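Local coordinates for dioxygenase (Pseudomonas brassicacearum, PDB 5V2D), which probably cleaves the central double bond of lignin-derived stilbenes with dioxygen at an iron centre, yielding two aromatic aldehydes, at residues T305-D310 against R379-Q384. Residues are numbered along the deposited sequence; the frame is centred on the assembly and turned at random.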
# COMPACT_ATOMS: atom_id res chain seq x y z
N THR A 305 3.54 8.35 0.49
CA THR A 305 4.77 9.00 0.87
C THR A 305 6.00 8.33 0.31
O THR A 305 6.26 7.15 0.58
CB THR A 305 4.86 9.01 2.41
OG1 THR A 305 3.69 9.65 2.92
CG2 THR A 305 6.10 9.74 2.92
N LEU A 306 6.80 9.07 -0.45
CA LEU A 306 8.13 8.57 -0.85
C LEU A 306 9.04 8.66 0.38
O LEU A 306 9.55 7.67 0.88
CB LEU A 306 8.68 9.30 -2.03
CG LEU A 306 10.16 9.06 -2.31
CD1 LEU A 306 10.51 7.57 -2.52
CD2 LEU A 306 10.55 9.89 -3.55
N ASN A 307 9.17 9.85 0.91
CA ASN A 307 9.94 10.10 2.11
C ASN A 307 9.62 11.50 2.60
O ASN A 307 8.97 12.27 1.93
CB ASN A 307 11.47 9.87 1.92
CG ASN A 307 12.19 9.69 3.23
OD1 ASN A 307 11.62 9.30 4.26
ND2 ASN A 307 13.50 9.95 3.19
N ALA A 308 10.08 11.83 3.79
CA ALA A 308 9.90 13.14 4.42
C ALA A 308 11.05 13.41 5.35
O ALA A 308 11.68 12.49 5.84
CB ALA A 308 8.59 13.15 5.21
N PHE A 309 11.34 14.67 5.57
CA PHE A 309 12.33 15.05 6.55
C PHE A 309 12.04 16.46 7.00
O PHE A 309 11.21 17.17 6.40
CB PHE A 309 13.75 14.88 5.97
CG PHE A 309 14.02 15.77 4.83
CD1 PHE A 309 14.59 17.04 5.01
CD2 PHE A 309 13.65 15.37 3.54
CE1 PHE A 309 14.84 17.87 3.92
CE2 PHE A 309 13.86 16.23 2.44
CZ PHE A 309 14.44 17.49 2.66
N ASP A 310 12.67 16.91 8.06
CA ASP A 310 12.44 18.28 8.54
C ASP A 310 13.79 18.94 8.83
O ASP A 310 14.77 18.26 9.17
CB ASP A 310 11.51 18.35 9.73
CG ASP A 310 12.15 17.87 11.05
OD1 ASP A 310 11.95 16.70 11.47
OD2 ASP A 310 12.85 18.69 11.67
N ARG A 379 16.88 2.80 5.22
CA ARG A 379 17.82 3.38 6.18
C ARG A 379 17.73 4.89 6.25
O ARG A 379 18.29 5.46 7.16
CB ARG A 379 19.23 2.94 5.87
CG ARG A 379 19.40 1.39 5.88
CD ARG A 379 20.73 1.01 5.24
NE ARG A 379 20.82 1.46 3.85
CZ ARG A 379 21.97 1.55 3.16
NH1 ARG A 379 23.12 1.24 3.76
NH2 ARG A 379 22.01 2.06 1.90
N TYR A 380 16.97 5.54 5.34
CA TYR A 380 16.84 6.99 5.27
C TYR A 380 15.42 7.48 5.51
O TYR A 380 15.11 8.68 5.29
CB TYR A 380 17.30 7.43 3.84
CG TYR A 380 18.78 7.29 3.72
CD1 TYR A 380 19.39 6.04 3.58
CD2 TYR A 380 19.60 8.41 3.86
CE1 TYR A 380 20.77 5.91 3.53
CE2 TYR A 380 20.98 8.31 3.80
CZ TYR A 380 21.54 7.06 3.65
OH TYR A 380 22.88 6.94 3.62
N ILE A 381 14.54 6.58 5.94
CA ILE A 381 13.17 6.99 6.27
C ILE A 381 13.19 8.14 7.28
O ILE A 381 13.77 8.02 8.36
CB ILE A 381 12.36 5.79 6.76
CG1 ILE A 381 12.00 4.96 5.52
CG2 ILE A 381 11.09 6.26 7.47
CD1 ILE A 381 11.25 3.65 5.90
N GLY A 382 12.54 9.24 6.97
CA GLY A 382 12.50 10.32 7.94
C GLY A 382 13.68 11.30 7.93
O GLY A 382 13.67 12.26 8.71
N ARG A 383 14.66 11.07 7.08
CA ARG A 383 15.89 11.87 7.10
C ARG A 383 16.10 12.46 5.71
O ARG A 383 15.55 11.98 4.67
CB ARG A 383 17.17 11.06 7.40
CG ARG A 383 17.15 9.91 8.38
CD ARG A 383 17.05 10.34 9.87
NE ARG A 383 15.75 9.91 10.48
CZ ARG A 383 15.55 9.41 11.71
NH1 ARG A 383 16.57 9.24 12.55
NH2 ARG A 383 14.32 9.10 12.12
N GLN A 384 17.01 13.40 5.65
CA GLN A 384 17.42 13.99 4.39
C GLN A 384 17.90 12.85 3.48
O GLN A 384 18.58 11.89 3.90
CB GLN A 384 18.60 15.00 4.63
CG GLN A 384 18.60 16.43 4.06
CD GLN A 384 18.04 16.63 2.64
OE1 GLN A 384 17.42 15.77 1.94
NE2 GLN A 384 18.09 17.90 2.29
O HOH W 1 13.96 14.73 9.59
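With chi1 at -161°, Asn-307 carries its CG away from its own backbone N and lays its amide against the turn of 379-384, while chi1 of 63° sets CG of Phe-309 between its backbone N and carbonyl carbon, so that one ring face lies against the Gln-384 side chain. The Asn-307 amide grips the type II beta turn Tyr-380 to Arg-383 at two points. Its OD1 takes the N-H of Gly-382 on a lone pair, in the carbonyl plane (N to OD1 2.9 Å), and the bond is nearly straight; OD1 also receives a weak bond from Ala-308 N. Its ND2 donates a hydrogen bond to Tyr-380 O at 2.9 Å, coming from above that carbonyl's plane; Arg-383 N, the donor that closes the turn, reaches the same oxygen from the opposite face. Bonded at both ends, the amide is fixed in its rotation. Gly-382 occupies the third position of the turn, and its CA lies 3.1 Å from Ala-308 O in a CA-H...O contact. The fold is the seven-bladed beta-propeller of carotenoid cleavage oxygenases: strand 301-311 is the edge strand on the iron side of its four-stranded blade, and the turn belongs to the loop joining strands 371-375 and 387-392 of the next. His-304, an iron ligand, immediately precedes 305-310. Farther along, Gln-384 stacks its amide on one face of the Phe-309 ring, planes 20° apart, with OE1 3.5 Å from Phe-309 CZ; Gln-384 CA adds a CH-pi contact over the ring, 4.2 Å from its centroid. Phe-309 also meets the ring of Tyr-316 on the neighbouring strand. A water links Asp-310 N to Gly-382 O, while the Arg-383 guanidinium turns elsewhere, to a salt bridge with Asp-192.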